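Local coordinates for oligopeptide-binding protein oppA (Lactococcus lactis, PDB 3DRF) that captures oligopeptides for uptake by the OppABCDF transporter, closing over them like a Venus fly-trap in a voluminous cavity, at residues Y306-V320 with F485-N497. Residues are numbered along the deposited sequence; the frame is centred on the assembly and turned at random.
Sequences YYNLGHYDAKNSINV and FSAAAPYNFGHFN
Leu309 N donates to Gly494 O (2.9 Å) and Asn319 N to Ala487 O (2.9 Å), tying the backbone of 306-320 to 485-497 at two places. The first segment is the end of strand 292-307 and a beta hairpin, 311-313 with 318-320, that has a G1 bulge at Ser317 and Ile318. The second is a loop of three type I turns between helices 482-485 and 499-508. Asn319 is the main polar link. Its CG is anti to its own carbonyl carbon (chi1 -76°), which brings the amide to the loop. There ND2 donates to Ala489 O at 3.0 Å and also to Ala487 O. On the other side of the amide, OD1 accepts from His495 ND1 at 2.9 Å. This bond lies in the imidazole plane, and the amide is turned only 28° from the ring. With an alanine at Asn319, His495 ND1 would probably lose its acceptor and Ala489 O a side-chain donor, leaving the imidazole freer to turn. One face of that ring lies against the backbone at His311 and Tyr312; Phe493 O sits over the opposite face. Pro490 CG packs over one face of the Tyr312 ring, a CH-pi contact. Farther along, Tyr306 and Phe493 meet obliquely, with Tyr306 CZ 4.0 Å from Phe493 CD2. The Tyr306 hydroxyl is also hydrogen-bonded to Trp473 NE1, and a water links this hydroxyl to Tyr491 O. Tyr491 and Phe493 also pack on the bound peptide, so the contact joins the hairpin to a loop at the binding cavity of this solute-binding protein. From strand 311-313, Tyr312 OH donates to Ala488 O at 2.7 Å, from above the carbonyl plane.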
loop_
_atom_site.group_PDB
_atom_site.type_symbol
_atom_site.label_atom_id
_atom_site.label_comp_id
_atom_site.label_asym_id
_atom_site.label_seq_id
_atom_site.Cartn_x
_atom_site.Cartn_y
_atom_site.Cartn_z
ATOM N N TYR A 306 3.573 6.701 -12.666
ATOM C CA TYR A 306 4.977 6.913 -12.312
ATOM C C TYR A 306 5.848 7.095 -13.538
ATOM O O TYR A 306 5.657 6.415 -14.527
ATOM C CB TYR A 306 5.536 5.651 -11.614
ATOM C CG TYR A 306 5.099 5.485 -10.159
ATOM C CD1 TYR A 306 5.885 5.986 -9.089
ATOM C CD2 TYR A 306 3.923 4.856 -9.833
ATOM C CE1 TYR A 306 5.520 5.832 -7.758
ATOM C CE2 TYR A 306 3.556 4.688 -8.493
ATOM C CZ TYR A 306 4.354 5.176 -7.486
ATOM O OH TYR A 306 3.923 5.016 -6.184
ATOM N N TYR A 307 6.853 7.950 -13.394
ATOM C CA TYR A 307 7.947 8.089 -14.385
ATOM C C TYR A 307 9.252 7.547 -13.770
ATOM O O TYR A 307 9.571 7.855 -12.647
ATOM C CB TYR A 307 8.101 9.554 -14.749
ATOM C CG TYR A 307 6.873 10.180 -15.417
ATOM C CD1 TYR A 307 6.228 9.572 -16.506
ATOM C CD2 TYR A 307 6.363 11.379 -14.929
ATOM C CE1 TYR A 307 5.134 10.166 -17.114
ATOM C CE2 TYR A 307 5.271 12.007 -15.535
ATOM C CZ TYR A 307 4.676 11.373 -16.624
ATOM O OH TYR A 307 3.625 11.969 -17.254
ATOM N N ASN A 308 10.026 6.842 -14.580
ATOM C CA ASN A 308 11.271 6.247 -14.103
ATOM C C ASN A 308 12.394 7.264 -14.303
ATOM O O ASN A 308 12.796 7.553 -15.405
ATOM C CB ASN A 308 11.536 4.951 -14.887
ATOM C CG ASN A 308 12.668 4.133 -14.289
ATOM O OD1 ASN A 308 13.132 4.378 -13.232
ATOM N ND2 ASN A 308 13.084 3.126 -15.020
ATOM N N LEU A 309 12.907 7.781 -13.185
ATOM C CA LEU A 309 13.849 8.907 -13.198
ATOM C C LEU A 309 15.178 8.633 -12.510
ATOM O O LEU A 309 15.962 9.487 -12.389
ATOM C CB LEU A 309 13.186 10.115 -12.506
ATOM C CG LEU A 309 11.878 10.578 -13.183
ATOM C CD1 LEU A 309 11.254 11.697 -12.293
ATOM C CD2 LEU A 309 12.046 11.109 -14.623
ATOM N N GLY A 310 15.383 7.424 -12.038
ATOM C CA GLY A 310 16.624 7.124 -11.344
ATOM C C GLY A 310 16.777 5.662 -10.959
ATOM O O GLY A 310 16.256 4.801 -11.572
ATOM N N HIS A 311 17.575 5.447 -9.918
ATOM C CA HIS A 311 17.825 4.118 -9.346
ATOM C C HIS A 311 17.842 4.201 -7.800
ATOM O O HIS A 311 17.912 5.277 -7.249
ATOM C CB HIS A 311 19.133 3.519 -9.938
ATOM C CG HIS A 311 20.384 4.052 -9.317
ATOM N ND1 HIS A 311 21.016 5.199 -9.762
ATOM C CD2 HIS A 311 21.174 3.531 -8.358
ATOM C CE1 HIS A 311 22.106 5.378 -9.045
ATOM N NE2 HIS A 311 22.228 4.383 -8.198
ATOM N N TYR A 312 17.805 3.038 -7.145
ATOM C CA TYR A 312 17.914 2.931 -5.674
ATOM C C TYR A 312 19.275 2.347 -5.306
ATOM O O TYR A 312 19.648 1.299 -5.780
ATOM C CB TYR A 312 16.776 2.072 -5.139
ATOM C CG TYR A 312 16.728 2.116 -3.628
ATOM C CD1 TYR A 312 16.155 3.194 -2.966
ATOM C CD2 TYR A 312 17.296 1.131 -2.880
ATOM C CE1 TYR A 312 16.114 3.247 -1.579
ATOM C CE2 TYR A 312 17.258 1.163 -1.467
ATOM C CZ TYR A 312 16.691 2.244 -0.830
ATOM O OH TYR A 312 16.673 2.243 0.550
ATOM N N ASP A 313 19.993 3.090 -4.496
ATOM C CA ASP A 313 21.306 2.732 -3.952
ATOM C C ASP A 313 21.050 2.048 -2.612
ATOM O O ASP A 313 20.731 2.658 -1.661
ATOM C CB ASP A 313 22.136 4.021 -3.766
ATOM C CG ASP A 313 23.479 3.817 -3.062
ATOM O OD1 ASP A 313 23.753 2.798 -2.507
ATOM O OD2 ASP A 313 24.179 4.795 -3.061
ATOM N N ALA A 314 21.174 0.722 -2.631
ATOM C CA ALA A 314 20.911 -0.108 -1.455
ATOM C C ALA A 314 21.972 0.071 -0.370
ATOM O O ALA A 314 21.651 0.114 0.763
ATOM C CB ALA A 314 20.862 -1.590 -1.868
ATOM N N LYS A 315 23.198 0.263 -0.771
ATOM C CA LYS A 315 24.294 0.402 0.208
ATOM C C LYS A 315 24.031 1.610 1.122
ATOM O O LYS A 315 24.130 1.537 2.297
ATOM C CB LYS A 315 25.652 0.445 -0.515
ATOM C CG LYS A 315 26.803 0.811 0.416
ATOM C CD LYS A 315 27.163 -0.363 1.313
ATOM C CE LYS A 315 28.562 -0.171 1.944
ATOM N NZ LYS A 315 28.623 0.936 2.892
ATOM N N ASN A 316 23.625 2.714 0.519
ATOM C CA ASN A 316 23.374 3.949 1.250
ATOM C C ASN A 316 21.910 4.236 1.509
ATOM O O ASN A 316 21.597 5.260 2.021
ATOM C CB ASN A 316 24.019 5.124 0.486
ATOM C CG ASN A 316 25.549 4.975 0.398
ATOM O OD1 ASN A 316 26.199 4.877 1.392
ATOM N ND2 ASN A 316 26.040 4.811 -0.785
ATOM N N SER A 317 21.052 3.308 1.120
ATOM C CA SER A 317 19.580 3.424 1.282
ATOM C C SER A 317 19.055 4.772 0.842
ATOM O O SER A 317 18.496 5.500 1.582
ATOM C CB SER A 317 19.171 3.133 2.739
ATOM O OG SER A 317 19.499 1.816 3.045
ATOM N N ILE A 318 19.257 5.045 -0.424
ATOM C CA ILE A 318 18.894 6.344 -1.029
ATOM C C ILE A 318 18.517 6.230 -2.523
ATOM O O ILE A 318 19.184 5.599 -3.308
ATOM C CB ILE A 318 20.065 7.391 -0.781
ATOM C CG1 ILE A 318 19.739 8.835 -1.246
ATOM C CG2 ILE A 318 21.373 6.946 -1.507
ATOM C CD1 ILE A 318 20.934 9.852 -1.105
ATOM N N ASN A 319 17.434 6.920 -2.853
ATOM C CA ASN A 319 17.051 7.137 -4.254
ATOM C C ASN A 319 17.977 8.171 -4.881
ATOM O O ASN A 319 18.314 9.147 -4.299
ATOM C CB ASN A 319 15.560 7.581 -4.300
ATOM C CG ASN A 319 14.635 6.414 -4.071
ATOM O OD1 ASN A 319 14.525 5.586 -4.887
ATOM N ND2 ASN A 319 14.001 6.384 -2.943
ATOM N N VAL A 320 18.410 7.817 -6.067
ATOM C CA VAL A 320 19.323 8.637 -6.844
ATOM C C VAL A 320 18.665 8.972 -8.207
ATOM O O VAL A 320 18.456 8.127 -9.019
ATOM C CB VAL A 320 20.662 7.914 -7.089
ATOM C CG1 VAL A 320 21.651 8.869 -7.786
ATOM C CG2 VAL A 320 21.325 7.453 -5.744
ATOM N N PHE A 485 7.318 8.044 -0.610
ATOM C CA PHE A 485 8.185 8.942 -1.406
ATOM C C PHE A 485 9.486 9.410 -0.732
ATOM O O PHE A 485 10.276 10.020 -1.359
ATOM C CB PHE A 485 7.392 10.162 -1.838
ATOM C CG PHE A 485 6.243 9.818 -2.771
ATOM C CD1 PHE A 485 6.461 9.207 -3.999
ATOM C CD2 PHE A 485 4.972 10.095 -2.371
ATOM C CE1 PHE A 485 5.405 8.870 -4.811
ATOM C CE2 PHE A 485 3.848 9.763 -3.192
ATOM C CZ PHE A 485 4.072 9.153 -4.398
ATOM N N SER A 486 9.702 9.094 0.529
ATOM C CA SER A 486 10.943 9.574 1.185
ATOM C C SER A 486 12.187 9.008 0.469
ATOM O O SER A 486 12.191 7.943 -0.086
ATOM C CB SER A 486 10.958 9.284 2.711
ATOM O OG SER A 486 11.043 7.879 3.005
ATOM N N ALA A 487 13.247 9.793 0.555
ATOM C CA ALA A 487 14.474 9.521 -0.156
ATOM C C ALA A 487 15.034 8.109 0.124
ATOM O O ALA A 487 15.590 7.534 -0.741
ATOM C CB ALA A 487 15.514 10.588 0.186
ATOM N N ALA A 488 14.869 7.635 1.359
ATOM C CA ALA A 488 15.398 6.303 1.725
ATOM C C ALA A 488 14.498 5.108 1.373
ATOM O O ALA A 488 14.908 4.013 1.544
ATOM C CB ALA A 488 15.671 6.265 3.231
ATOM N N ALA A 489 13.297 5.353 0.867
ATOM C CA ALA A 489 12.321 4.287 0.652
ATOM C C ALA A 489 12.387 3.657 -0.749
ATOM O O ALA A 489 12.142 4.338 -1.688
ATOM C CB ALA A 489 10.882 4.890 0.818
ATOM N N PRO A 490 12.552 2.343 -0.851
ATOM C CA PRO A 490 12.424 1.646 -2.150
ATOM C C PRO A 490 10.996 1.741 -2.740
ATOM O O PRO A 490 10.804 1.561 -3.876
ATOM C CB PRO A 490 12.698 0.176 -1.777
ATOM C CG PRO A 490 13.590 0.228 -0.596
ATOM C CD PRO A 490 13.040 1.436 0.217
ATOM N N TYR A 491 10.011 2.114 -1.916
ATOM C CA TYR A 491 8.647 2.303 -2.441
ATOM C C TYR A 491 8.486 3.557 -3.361
ATOM O O TYR A 491 7.528 3.664 -4.016
ATOM C CB TYR A 491 7.647 2.400 -1.296
ATOM C CG TYR A 491 7.155 1.056 -0.728
ATOM C CD1 TYR A 491 7.803 -0.139 -0.976
ATOM C CD2 TYR A 491 6.052 1.030 0.098
ATOM C CE1 TYR A 491 7.331 -1.330 -0.436
ATOM C CE2 TYR A 491 5.590 -0.160 0.639
ATOM C CZ TYR A 491 6.231 -1.326 0.379
ATOM O OH TYR A 491 5.719 -2.517 0.938
ATOM N N ASN A 492 9.510 4.414 -3.397
ATOM C CA ASN A 492 9.611 5.483 -4.390
ATOM C C ASN A 492 10.091 4.831 -5.700
ATOM O O ASN A 492 11.238 4.791 -5.997
ATOM C CB ASN A 492 10.569 6.596 -3.894
ATOM C CG ASN A 492 10.555 7.842 -4.827
ATOM O OD1 ASN A 492 10.497 7.735 -5.978
ATOM N ND2 ASN A 492 10.584 9.005 -4.252
ATOM N N PHE A 493 9.131 4.305 -6.458
ATOM C CA PHE A 493 9.428 3.380 -7.596
ATOM C C PHE A 493 10.131 4.017 -8.769
ATOM O O PHE A 493 10.839 3.371 -9.447
ATOM C CB PHE A 493 8.106 2.722 -8.127
ATOM C CG PHE A 493 7.432 1.752 -7.158
ATOM C CD1 PHE A 493 8.174 1.060 -6.198
ATOM C CD2 PHE A 493 6.086 1.546 -7.231
ATOM C CE1 PHE A 493 7.574 0.177 -5.306
ATOM C CE2 PHE A 493 5.500 0.654 -6.336
ATOM C CZ PHE A 493 6.247 -0.037 -5.427
ATOM N N GLY A 494 9.877 5.297 -8.969
ATOM C CA GLY A 494 10.577 6.061 -10.002
ATOM C C GLY A 494 11.888 6.722 -9.563
ATOM O O GLY A 494 12.569 7.268 -10.393
ATOM N N HIS A 495 12.189 6.689 -8.270
ATOM C CA HIS A 495 13.496 7.088 -7.664
ATOM C C HIS A 495 13.822 8.588 -7.861
ATOM O O HIS A 495 14.939 8.940 -8.097
ATOM C CB HIS A 495 14.662 6.211 -8.210
ATOM C CG HIS A 495 14.308 4.768 -8.329
ATOM N ND1 HIS A 495 14.037 3.993 -7.231
ATOM C CD2 HIS A 495 14.140 3.982 -9.400
ATOM C CE1 HIS A 495 13.686 2.787 -7.624
ATOM N NE2 HIS A 495 13.787 2.752 -8.934
ATOM N N PHE A 496 12.819 9.426 -7.665
ATOM C CA PHE A 496 13.098 10.859 -7.563
ATOM C C PHE A 496 13.684 11.147 -6.170
ATOM O O PHE A 496 13.475 10.436 -5.225
ATOM C CB PHE A 496 11.884 11.748 -7.928
ATOM C CG PHE A 496 10.753 11.774 -6.888
ATOM C CD1 PHE A 496 10.873 12.497 -5.688
ATOM C CD2 PHE A 496 9.583 11.066 -7.143
ATOM C CE1 PHE A 496 9.807 12.534 -4.773
ATOM C CE2 PHE A 496 8.523 11.131 -6.225
ATOM C CZ PHE A 496 8.648 11.858 -5.049
ATOM N N ASN A 497 14.452 12.201 -6.137
ATOM C CA ASN A 497 15.092 12.686 -4.913
ATOM C C ASN A 497 15.270 14.191 -5.076
ATOM O O ASN A 497 16.150 14.639 -5.750
ATOM C CB ASN A 497 16.469 12.001 -4.676
ATOM C CG ASN A 497 17.065 12.411 -3.336
ATOM O OD1 ASN A 497 16.951 13.511 -2.942
ATOM N ND2 ASN A 497 17.671 11.481 -2.668
HETATM O O HOH W 1 5.780 5.628 -4.399
HETATM O O HOH W 2 13.737 2.007 -11.752
#